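Local structure of peroxidase (Cellulomonas bogoriensis 69B4 = DSM 16987, 6QZO) at residues A[189-194]-A[198-203]; A[272-277]-A[295-300]; A[326-331]-A[337-342]. The protein is a DyP-type peroxidase that binds heme b and probably uses it to oxidise substrates at the expense of hydrogen peroxide. One frame throughout, in Å; residues are numbered along the deposited sequence.

Interaction 1: residues A[189-194]-A[198-203]; sequences DGTSMR and GQVEGT. With HEM (protoporphyrin IX containing Fe), chain I.
Arg194 and Val200 meet where the chain doubles back through a single antiparallel beta bridge, and the returning segment, 198-202, reads Gly-Gln-Val-Glu-Gly, the GXXDG motif of DyP peroxidases with glutamate in place of aspartate. Val200 sets its CG2 methyl over the centre of one guanidinium face, 3.5 Å from Arg194 CZ. The arginine chain is bent at its second torsion (chi2 -81°), which swings NH1 round to the carbonyl of Gly198: the NH1 to Gly198 O hydrogen bond measures 2.6 Å, lies near the guanidinium plane and is bent at the hydrogen. NH1 also bonds Leu259 O. With a leucine in place of Arg194, the carbonyls of Gly198 and Leu259 would probably lose their shared donor, and Val200 CG2 the flat face it rests on. After Val200, Glu201 N donates to Met193 O at 2.8 Å, while the Met193 CE methyl runs beside Glu201 CG. These contacts hold the backbone of Glu201 and flank the start of its side chain, whose carboxylate extends to the heme: OE2 forms a salt bridge with Arg307, and OE1 comes within 3.2 Å of HEM CHB. Gly202 N gives the propionate oxygen HEM O1A a nearly straight 2.9 Å hydrogen bond.

Interaction 2: residues A[272-277]-A[295-300]; sequences DEPDLE and RARPTQ. With HEM (protoporphyrin IX containing Fe), chain I.
Glu273 OE1 and Arg297 NH2 form the one polar link here, a long salt bridge of 4.0 Å that ties the loop after helix 248-255 to the residue just past helix 292-296, the proximal helix of the C-terminal DyP domain, whose His292 is the axial ligand of the heme iron. The carboxylate oxygen comes in at the edge of the guanidinium, close to its plane, but the two flat groups are turned 77° apart, so they do not pair in the two-pronged fashion of a short bridge. At this length the attraction is probably mainly electrostatic. Arg297 reaches across with its chain fully stretched from CG to NE, starting with CG anti to the backbone N (chi1 -168°), and this carries the charged end away from the heme and toward the loop. A final torsion near a right angle (chi4 99°) then turns the guanidinium plane across the chain. Pro274 CD approaches the NH1 edge more loosely. The apolar share falls to Leu276, whose CD1 methyl packs on Arg297 CD at 3.5 Å; Leu276 and Pro274 both rest on Ile287 as well. Just beyond Pro274, Asp275 OD1 accepts from Glu277 N in an Asx turn that shapes the loop around Leu276. On the other flank the helix end borders the heme pocket: Ala296 CB lies 3.6 Å from HEM C2D, and Ala296 O is 3.4 Å from HEM CMD.

Interaction 3: residues A[326-331]-A[337-342]; sequences LLFVTY and AQFTPV. With HEM (protoporphyrin IX containing Fe), chain I.
Phe328 and Phe339 meet rim to rim: Phe328 CE2 is 3.9 Å from Phe339 CE1, and each of these atoms lies near the plane of the other ring. The pair is therefore neither a stack nor a T-shaped contact, and the two faces of Phe328 are taken by Thr330 and the heme. Phe339 is brought to this spot from the segment 337-342, beside the heme, by a first torsion that sets CG anti to the backbone N (chi1 178°), and its ring also meets that of Phe305.

Thr330, two residues along the strand from Phe328, touches both rings, by its methyl and by its hydroxyl oxygen. Its CG2 methyl lies over one face of Phe328, 3.5 Å above the ring plane and offset toward the rim. Its OG1, held between the backbone N and the carbonyl carbon (chi1 74°), comes within 3.7 Å of Phe339 CD1, while its hydrogen bond goes to Gln332 OE1.

Van der Waals contact with the cofactor fills the remaining side. The Phe328 face turned from Thr330 looks onto pyrrole C, with CE2 3.2 Å from HEM C3C and CZ 3.3 Å from HEM C4C, so this side of the ring dips closest to the porphyrin. The vinyl carbon HEM CBC is gathered between Phe339 CE1 at 3.5 Å and Val342 CG1 at 3.4 Å. Leu326, on the same face of the strand as Phe328, adds its CD2 methyl near HEM C3B.

Strand 323-332 belongs to the antiparallel sheet of the C-terminal half, and here it presents a buried hydrophobic surface to the heme. With Arg307 beside Phe328, the arrangement is that of the distal heme pocket of a DyP-type peroxidase.

How the interactions relate
Interactions 1 and 3 are buried, whereas interaction 2 lies at the surface, yet all three border the same heme. Interaction 1 joins two loop segments through backbone and guanidinium hydrogen bonds and addresses the cofactor with polar groups; interaction 3 joins a strand to helices by aromatic and aliphatic contact. The two touch directly, as Glu201 packs on Leu326 and Phe328, and Met193 on Leu326. Interaction 2 depends on a single long charge pair and one leucine, and reaches interaction 3 where Ala296 O meets Val342 CG1 at 3.7 Å. It does not touch interaction 1, whose nearest atoms are about 6 Å away, although both lie near heme propionates.

Interaction 1: residues A[189-194]-A[198-203]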
# COMPACT_ATOMS: atom_id res chain seq x y z
N ASP A 189 -1.22 -11.49 -20.50
CA ASP A 189 -0.39 -11.93 -21.66
C ASP A 189 1.10 -11.73 -21.35
O ASP A 189 1.85 -11.34 -22.26
CB ASP A 189 -0.82 -11.21 -22.95
CG ASP A 189 -2.27 -11.47 -23.35
OD1 ASP A 189 -2.76 -12.60 -23.12
OD2 ASP A 189 -2.90 -10.55 -23.90
N GLY A 190 1.51 -12.01 -20.10
CA GLY A 190 2.91 -12.05 -19.64
C GLY A 190 3.69 -10.78 -19.95
O GLY A 190 4.92 -10.88 -20.14
N THR A 191 3.03 -9.61 -19.94
CA THR A 191 3.67 -8.28 -20.21
C THR A 191 4.48 -7.85 -18.97
O THR A 191 4.33 -8.50 -17.90
CB THR A 191 2.65 -7.23 -20.67
OG1 THR A 191 1.70 -6.98 -19.62
CG2 THR A 191 1.93 -7.61 -21.95
N SER A 192 5.31 -6.81 -19.10
CA SER A 192 6.41 -6.46 -18.15
C SER A 192 5.87 -5.83 -16.86
O SER A 192 6.13 -6.40 -15.76
CB SER A 192 7.44 -5.56 -18.81
OG SER A 192 6.97 -4.23 -18.86
N MET A 193 5.16 -4.71 -16.97
CA MET A 193 4.45 -4.02 -15.86
C MET A 193 3.34 -3.16 -16.46
O MET A 193 3.56 -2.58 -17.55
CB MET A 193 5.40 -3.12 -15.05
CG MET A 193 4.75 -2.48 -13.83
SD MET A 193 5.63 -0.98 -13.26
CE MET A 193 4.53 0.29 -13.91
N ARG A 194 2.20 -3.10 -15.77
CA ARG A 194 1.06 -2.23 -16.12
C ARG A 194 1.08 -1.05 -15.17
O ARG A 194 1.20 -1.30 -13.98
CB ARG A 194 -0.27 -2.98 -16.01
CG ARG A 194 -0.52 -3.95 -17.15
CD ARG A 194 -1.04 -3.24 -18.37
NE ARG A 194 -1.23 -4.14 -19.50
CZ ARG A 194 -1.60 -3.76 -20.71
NH1 ARG A 194 -1.84 -2.48 -20.95
NH2 ARG A 194 -1.73 -4.65 -21.67
N GLY A 198 -2.86 2.47 -17.53
CA GLY A 198 -3.27 1.23 -18.20
C GLY A 198 -2.25 0.76 -19.21
O GLY A 198 -2.55 -0.20 -19.94
N GLN A 199 -1.06 1.37 -19.22
CA GLN A 199 -0.01 1.13 -20.26
C GLN A 199 0.94 0.03 -19.80
O GLN A 199 1.07 -0.19 -18.58
CB GLN A 199 0.80 2.40 -20.52
CG GLN A 199 -0.05 3.56 -21.04
CD GLN A 199 0.54 4.90 -20.69
OE1 GLN A 199 1.38 5.04 -19.79
NE2 GLN A 199 0.10 5.91 -21.41
N VAL A 200 1.60 -0.62 -20.75
CA VAL A 200 2.77 -1.53 -20.53
C VAL A 200 3.99 -0.63 -20.38
O VAL A 200 4.16 0.24 -21.25
CB VAL A 200 2.93 -2.54 -21.68
CG1 VAL A 200 4.09 -3.49 -21.45
CG2 VAL A 200 1.65 -3.33 -21.90
N GLU A 201 4.76 -0.80 -19.30
CA GLU A 201 5.96 -0.00 -18.96
C GLU A 201 7.12 -1.00 -18.76
O GLU A 201 6.91 -2.02 -18.05
CB GLU A 201 5.65 0.87 -17.73
CG GLU A 201 6.87 1.31 -16.91
CD GLU A 201 7.46 2.68 -17.21
OE1 GLU A 201 6.70 3.58 -17.62
OE2 GLU A 201 8.71 2.85 -16.98
N GLY A 202 8.28 -0.74 -19.40
CA GLY A 202 9.54 -1.45 -19.12
C GLY A 202 10.08 -2.23 -20.30
O GLY A 202 11.13 -2.88 -20.16
N THR A 203 9.42 -2.13 -21.45
CA THR A 203 9.70 -2.93 -22.67
C THR A 203 11.12 -2.65 -23.19
O THR A 203 11.89 -3.60 -23.31
CB THR A 203 8.64 -2.63 -23.73
OG1 THR A 203 7.38 -2.94 -23.13
CG2 THR A 203 8.85 -3.42 -25.00
CHA HEM I . 9.09 4.27 -22.39
CHB HEM I . 5.33 5.59 -19.69
CHC HEM I . 7.96 9.16 -17.78
CHD HEM I . 11.85 7.59 -20.17
C1A HEM I . 7.84 4.35 -21.83
C2A HEM I . 6.73 3.57 -22.26
C3A HEM I . 5.67 3.96 -21.50
C4A HEM I . 6.13 4.94 -20.60
CMA HEM I . 4.25 3.44 -21.57
CAA HEM I . 6.70 2.55 -23.38
CBA HEM I . 7.05 1.13 -22.92
CGA HEM I . 8.51 1.05 -22.62
O1A HEM I . 8.86 1.25 -21.43
O2A HEM I . 9.33 0.80 -23.55
C1B HEM I . 5.75 6.69 -18.95
C2B HEM I . 4.87 7.37 -18.06
C3B HEM I . 5.61 8.39 -17.51
C4B HEM I . 6.94 8.29 -18.12
CMB HEM I . 3.42 7.01 -17.77
CAB HEM I . 5.26 9.38 -16.47
CBB HEM I . 4.17 9.30 -15.70
C1C HEM I . 9.26 9.05 -18.24
C2C HEM I . 10.29 9.91 -17.88
C3C HEM I . 11.42 9.51 -18.55
C4C HEM I . 11.05 8.34 -19.33
CMC HEM I . 10.25 11.10 -16.96
CAC HEM I . 12.65 10.30 -18.29
CBC HEM I . 13.83 10.07 -18.81
C1D HEM I . 11.38 6.54 -20.98
C2D HEM I . 12.27 5.78 -21.88
C3D HEM I . 11.50 4.87 -22.51
C4D HEM I . 10.14 5.08 -21.97
CMD HEM I . 13.75 5.96 -22.14
CAD HEM I . 11.97 3.86 -23.56
CBD HEM I . 11.87 4.45 -24.98
CGD HEM I . 12.36 3.55 -26.11
O1D HEM I . 13.58 3.43 -26.35
O2D HEM I . 11.55 2.93 -26.85
NA HEM I . 7.46 5.18 -20.82
NB HEM I . 6.95 7.26 -18.96
NC HEM I . 9.71 8.11 -19.12
ND HEM I . 10.12 6.07 -21.08
FE HEM I . 8.60 6.65 -20.12

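Interaction 2: residues A[272-277]-A[295-300]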
# COMPACT_ATOMS: atom_id res chain seq x y z
N ASP A 272 8.72 -6.17 -30.75
CA ASP A 272 9.03 -5.61 -32.09
C ASP A 272 9.75 -4.28 -31.92
O ASP A 272 9.42 -3.53 -30.98
CB ASP A 272 7.76 -5.43 -32.93
CG ASP A 272 7.13 -6.72 -33.42
OD1 ASP A 272 7.65 -7.80 -33.08
OD2 ASP A 272 6.13 -6.65 -34.14
N GLU A 273 10.71 -4.01 -32.81
CA GLU A 273 11.41 -2.71 -32.92
C GLU A 273 10.45 -1.68 -33.50
O GLU A 273 9.86 -1.90 -34.55
CB GLU A 273 12.65 -2.81 -33.81
CG GLU A 273 13.86 -3.40 -33.11
CD GLU A 273 14.37 -2.58 -31.94
OE1 GLU A 273 14.28 -1.32 -32.02
OE2 GLU A 273 14.83 -3.19 -30.95
N PRO A 274 10.24 -0.53 -32.83
CA PRO A 274 9.48 0.57 -33.42
C PRO A 274 10.12 1.02 -34.74
O PRO A 274 11.31 1.15 -34.78
CB PRO A 274 9.55 1.68 -32.37
CG PRO A 274 9.90 0.97 -31.07
CD PRO A 274 10.74 -0.22 -31.48
N ASP A 275 9.31 1.23 -35.78
CA ASP A 275 9.76 1.76 -37.09
C ASP A 275 9.44 3.26 -37.14
O ASP A 275 8.32 3.62 -37.54
CB ASP A 275 9.16 0.96 -38.25
CG ASP A 275 9.73 1.37 -39.60
OD1 ASP A 275 10.51 2.33 -39.63
OD2 ASP A 275 9.39 0.73 -40.61
N LEU A 276 10.41 4.09 -36.77
CA LEU A 276 10.27 5.56 -36.65
C LEU A 276 10.37 6.23 -38.03
O LEU A 276 10.17 7.45 -38.08
CB LEU A 276 11.36 6.08 -35.70
CG LEU A 276 11.26 5.56 -34.27
CD1 LEU A 276 12.43 6.08 -33.43
CD2 LEU A 276 9.92 5.96 -33.61
N GLU A 277 10.63 5.46 -39.08
CA GLU A 277 10.69 5.99 -40.48
C GLU A 277 9.35 5.76 -41.18
O GLU A 277 9.16 6.35 -42.26
CB GLU A 277 11.82 5.33 -41.29
CG GLU A 277 13.13 5.16 -40.55
CD GLU A 277 13.73 6.44 -39.99
OE1 GLU A 277 13.71 7.47 -40.72
OE2 GLU A 277 14.20 6.41 -38.82
N ARG A 295 10.64 10.49 -28.52
CA ARG A 295 11.35 11.60 -27.83
C ARG A 295 12.27 11.04 -26.73
O ARG A 295 13.26 11.72 -26.42
CB ARG A 295 10.33 12.60 -27.26
CG ARG A 295 9.49 13.29 -28.32
CD ARG A 295 10.32 14.19 -29.21
NE ARG A 295 10.88 15.30 -28.46
CZ ARG A 295 11.81 16.13 -28.92
NH1 ARG A 295 12.31 15.98 -30.14
NH2 ARG A 295 12.26 17.09 -28.14
N ALA A 296 11.95 9.87 -26.18
CA ALA A 296 12.65 9.26 -25.02
C ALA A 296 13.77 8.33 -25.50
O ALA A 296 14.69 8.05 -24.69
CB ALA A 296 11.67 8.53 -24.15
N ARG A 297 13.70 7.89 -26.75
CA ARG A 297 14.69 6.97 -27.38
C ARG A 297 16.10 7.54 -27.18
O ARG A 297 16.28 8.76 -27.20
CB ARG A 297 14.37 6.79 -28.86
CG ARG A 297 15.15 5.66 -29.51
CD ARG A 297 14.95 5.53 -31.00
NE ARG A 297 15.73 4.39 -31.46
CZ ARG A 297 15.24 3.17 -31.70
NH1 ARG A 297 13.95 2.90 -31.50
NH2 ARG A 297 16.05 2.21 -32.12
N PRO A 298 17.14 6.70 -26.97
CA PRO A 298 18.53 7.16 -27.00
C PRO A 298 18.89 7.84 -28.33
O PRO A 298 18.60 7.28 -29.37
CB PRO A 298 19.35 5.86 -26.84
CG PRO A 298 18.42 4.94 -26.09
CD PRO A 298 17.05 5.26 -26.65
N THR A 299 19.51 9.01 -28.24
CA THR A 299 20.09 9.78 -29.38
C THR A 299 21.57 9.39 -29.54
O THR A 299 22.06 9.44 -30.66
CB THR A 299 19.85 11.28 -29.17
OG1 THR A 299 18.80 11.64 -30.07
CG2 THR A 299 21.06 12.15 -29.39
N GLN A 300 22.23 9.04 -28.44
CA GLN A 300 23.61 8.52 -28.39
C GLN A 300 23.61 7.29 -27.48
O GLN A 300 22.73 7.22 -26.61
CB GLN A 300 24.56 9.58 -27.84
CG GLN A 300 24.56 10.87 -28.63
CD GLN A 300 25.31 10.75 -29.93
OE1 GLN A 300 25.97 9.74 -30.23
NE2 GLN A 300 25.25 11.81 -30.71
CHA HEM I . 9.09 4.27 -22.39
CHB HEM I . 5.33 5.59 -19.69
CHC HEM I . 7.96 9.16 -17.78
CHD HEM I . 11.85 7.59 -20.17
C1A HEM I . 7.84 4.35 -21.83
C2A HEM I . 6.73 3.57 -22.26
C3A HEM I . 5.67 3.96 -21.50
C4A HEM I . 6.13 4.94 -20.60
CMA HEM I . 4.25 3.44 -21.57
CAA HEM I . 6.70 2.55 -23.38
CBA HEM I . 7.05 1.13 -22.92
CGA HEM I . 8.51 1.05 -22.62
O1A HEM I . 8.86 1.25 -21.43
O2A HEM I . 9.33 0.80 -23.55
C1B HEM I . 5.75 6.69 -18.95
C2B HEM I . 4.87 7.37 -18.06
C3B HEM I . 5.61 8.39 -17.51
C4B HEM I . 6.94 8.29 -18.12
CMB HEM I . 3.42 7.01 -17.77
CAB HEM I . 5.26 9.38 -16.47
CBB HEM I . 4.17 9.30 -15.70
C1C HEM I . 9.26 9.05 -18.24
C2C HEM I . 10.29 9.91 -17.88
C3C HEM I . 11.42 9.51 -18.55
C4C HEM I . 11.05 8.34 -19.33
CMC HEM I . 10.25 11.10 -16.96
CAC HEM I . 12.65 10.30 -18.29
CBC HEM I . 13.83 10.07 -18.81
C1D HEM I . 11.38 6.54 -20.98
C2D HEM I . 12.27 5.78 -21.88
C3D HEM I . 11.50 4.87 -22.51
C4D HEM I . 10.14 5.08 -21.97
CMD HEM I . 13.75 5.96 -22.14
CAD HEM I . 11.97 3.86 -23.56
CBD HEM I . 11.87 4.45 -24.98
CGD HEM I . 12.36 3.55 -26.11
O1D HEM I . 13.58 3.43 -26.35
O2D HEM I . 11.55 2.93 -26.85
NA HEM I . 7.46 5.18 -20.82
NB HEM I . 6.95 7.26 -18.96
NC HEM I . 9.71 8.11 -19.12
ND HEM I . 10.12 6.07 -21.08
FE HEM I . 8.60 6.65 -20.12

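Interaction 3: residues A[326-331]-A[337-342]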
# COMPACT_ATOMS: atom_id res chain seq x y z
N LEU A 326 3.40 7.61 -11.10
CA LEU A 326 4.57 6.71 -11.30
C LEU A 326 5.67 7.14 -10.32
O LEU A 326 5.97 8.36 -10.25
CB LEU A 326 5.02 6.84 -12.75
CG LEU A 326 5.89 5.69 -13.27
CD1 LEU A 326 5.07 4.41 -13.41
CD2 LEU A 326 6.54 6.06 -14.59
N LEU A 327 6.16 6.20 -9.50
CA LEU A 327 7.44 6.32 -8.78
C LEU A 327 8.51 5.99 -9.81
O LEU A 327 8.82 4.81 -9.97
CB LEU A 327 7.53 5.34 -7.61
CG LEU A 327 6.67 5.64 -6.40
CD1 LEU A 327 7.22 4.94 -5.16
CD2 LEU A 327 6.56 7.14 -6.14
N PHE A 328 8.99 7.01 -10.50
CA PHE A 328 9.97 6.84 -11.60
C PHE A 328 11.36 6.82 -10.98
O PHE A 328 11.92 7.91 -10.70
CB PHE A 328 9.80 7.95 -12.63
CG PHE A 328 10.47 7.63 -13.93
CD1 PHE A 328 10.16 6.47 -14.61
CD2 PHE A 328 11.39 8.49 -14.47
CE1 PHE A 328 10.74 6.18 -15.82
CE2 PHE A 328 12.01 8.19 -15.67
CZ PHE A 328 11.69 7.04 -16.34
N VAL A 329 11.89 5.62 -10.75
CA VAL A 329 13.25 5.38 -10.20
C VAL A 329 14.13 4.93 -11.36
O VAL A 329 13.74 3.96 -12.03
CB VAL A 329 13.21 4.32 -9.08
CG1 VAL A 329 14.58 4.11 -8.45
CG2 VAL A 329 12.18 4.65 -8.02
N THR A 330 15.25 5.61 -11.62
CA THR A 330 16.23 5.22 -12.67
C THR A 330 17.63 5.09 -12.06
O THR A 330 17.93 5.83 -11.11
CB THR A 330 16.24 6.18 -13.86
OG1 THR A 330 16.89 7.39 -13.44
CG2 THR A 330 14.85 6.51 -14.39
N TYR A 331 18.42 4.17 -12.59
CA TYR A 331 19.84 3.94 -12.24
C TYR A 331 20.70 4.05 -13.50
O TYR A 331 20.32 3.51 -14.55
CB TYR A 331 20.02 2.56 -11.61
CG TYR A 331 19.33 2.41 -10.28
CD1 TYR A 331 19.89 2.90 -9.12
CD2 TYR A 331 18.12 1.74 -10.18
CE1 TYR A 331 19.27 2.76 -7.90
CE2 TYR A 331 17.47 1.60 -8.97
CZ TYR A 331 18.05 2.11 -7.82
OH TYR A 331 17.44 1.94 -6.61
N ALA A 337 25.16 12.89 -17.98
CA ALA A 337 25.51 12.36 -19.32
C ALA A 337 24.38 11.49 -19.89
O ALA A 337 24.28 11.40 -21.13
CB ALA A 337 26.80 11.58 -19.24
N GLN A 338 23.57 10.86 -19.04
CA GLN A 338 22.69 9.72 -19.42
C GLN A 338 21.21 10.09 -19.23
O GLN A 338 20.46 10.01 -20.24
CB GLN A 338 23.09 8.48 -18.62
CG GLN A 338 24.54 8.07 -18.84
CD GLN A 338 24.85 6.72 -18.24
OE1 GLN A 338 25.56 6.62 -17.23
NE2 GLN A 338 24.30 5.68 -18.84
N PHE A 339 20.80 10.50 -18.04
CA PHE A 339 19.37 10.79 -17.72
C PHE A 339 18.98 12.18 -18.22
O PHE A 339 18.03 12.31 -19.02
CB PHE A 339 19.07 10.63 -16.23
CG PHE A 339 17.64 10.97 -15.87
CD1 PHE A 339 16.64 10.02 -16.00
CD2 PHE A 339 17.30 12.24 -15.45
CE1 PHE A 339 15.32 10.34 -15.68
CE2 PHE A 339 15.98 12.56 -15.15
CZ PHE A 339 14.99 11.61 -15.26
N THR A 340 19.69 13.20 -17.75
CA THR A 340 19.32 14.64 -17.90
C THR A 340 19.11 15.02 -19.37
O THR A 340 18.20 15.79 -19.66
CB THR A 340 20.35 15.52 -17.22
OG1 THR A 340 20.34 15.06 -15.87
CG2 THR A 340 20.05 16.99 -17.31
N PRO A 341 19.94 14.56 -20.32
CA PRO A 341 19.70 14.85 -21.74
C PRO A 341 18.37 14.29 -22.25
O PRO A 341 17.77 14.91 -23.12
CB PRO A 341 20.89 14.18 -22.45
CG PRO A 341 21.96 14.10 -21.38
CD PRO A 341 21.19 13.80 -20.11
N VAL A 342 17.93 13.14 -21.71
CA VAL A 342 16.62 12.52 -22.09
C VAL A 342 15.50 13.36 -21.46
O VAL A 342 14.60 13.80 -22.21
CB VAL A 342 16.52 11.04 -21.69
CG1 VAL A 342 15.13 10.50 -21.95
CG2 VAL A 342 17.57 10.20 -22.40
CHA HEM I . 9.09 4.27 -22.39
CHB HEM I . 5.33 5.59 -19.69
CHC HEM I . 7.96 9.16 -17.78
CHD HEM I . 11.85 7.59 -20.17
C1A HEM I . 7.84 4.35 -21.83
C2A HEM I . 6.73 3.57 -22.26
C3A HEM I . 5.67 3.96 -21.50
C4A HEM I . 6.13 4.94 -20.60
CMA HEM I . 4.25 3.44 -21.57
CAA HEM I . 6.70 2.55 -23.38
CBA HEM I . 7.05 1.13 -22.92
CGA HEM I . 8.51 1.05 -22.62
O1A HEM I . 8.86 1.25 -21.43
O2A HEM I . 9.33 0.80 -23.55
C1B HEM I . 5.75 6.69 -18.95
C2B HEM I . 4.87 7.37 -18.06
C3B HEM I . 5.61 8.39 -17.51
C4B HEM I . 6.94 8.29 -18.12
CMB HEM I . 3.42 7.01 -17.77
CAB HEM I . 5.26 9.38 -16.47
CBB HEM I . 4.17 9.30 -15.70
C1C HEM I . 9.26 9.05 -18.24
C2C HEM I . 10.29 9.91 -17.88
C3C HEM I . 11.42 9.51 -18.55
C4C HEM I . 11.05 8.34 -19.33
CMC HEM I . 10.25 11.10 -16.96
CAC HEM I . 12.65 10.30 -18.29
CBC HEM I . 13.83 10.07 -18.81
C1D HEM I . 11.38 6.54 -20.98
C2D HEM I . 12.27 5.78 -21.88
C3D HEM I . 11.50 4.87 -22.51
C4D HEM I . 10.14 5.08 -21.97
CMD HEM I . 13.75 5.96 -22.14
CAD HEM I . 11.97 3.86 -23.56
CBD HEM I . 11.87 4.45 -24.98
CGD HEM I . 12.36 3.55 -26.11
O1D HEM I . 13.58 3.43 -26.35
O2D HEM I . 11.55 2.93 -26.85
NA HEM I . 7.46 5.18 -20.82
NB HEM I . 6.95 7.26 -18.96
NC HEM I . 9.71 8.11 -19.12
ND HEM I . 10.12 6.07 -21.08
FE HEM I . 8.60 6.65 -20.12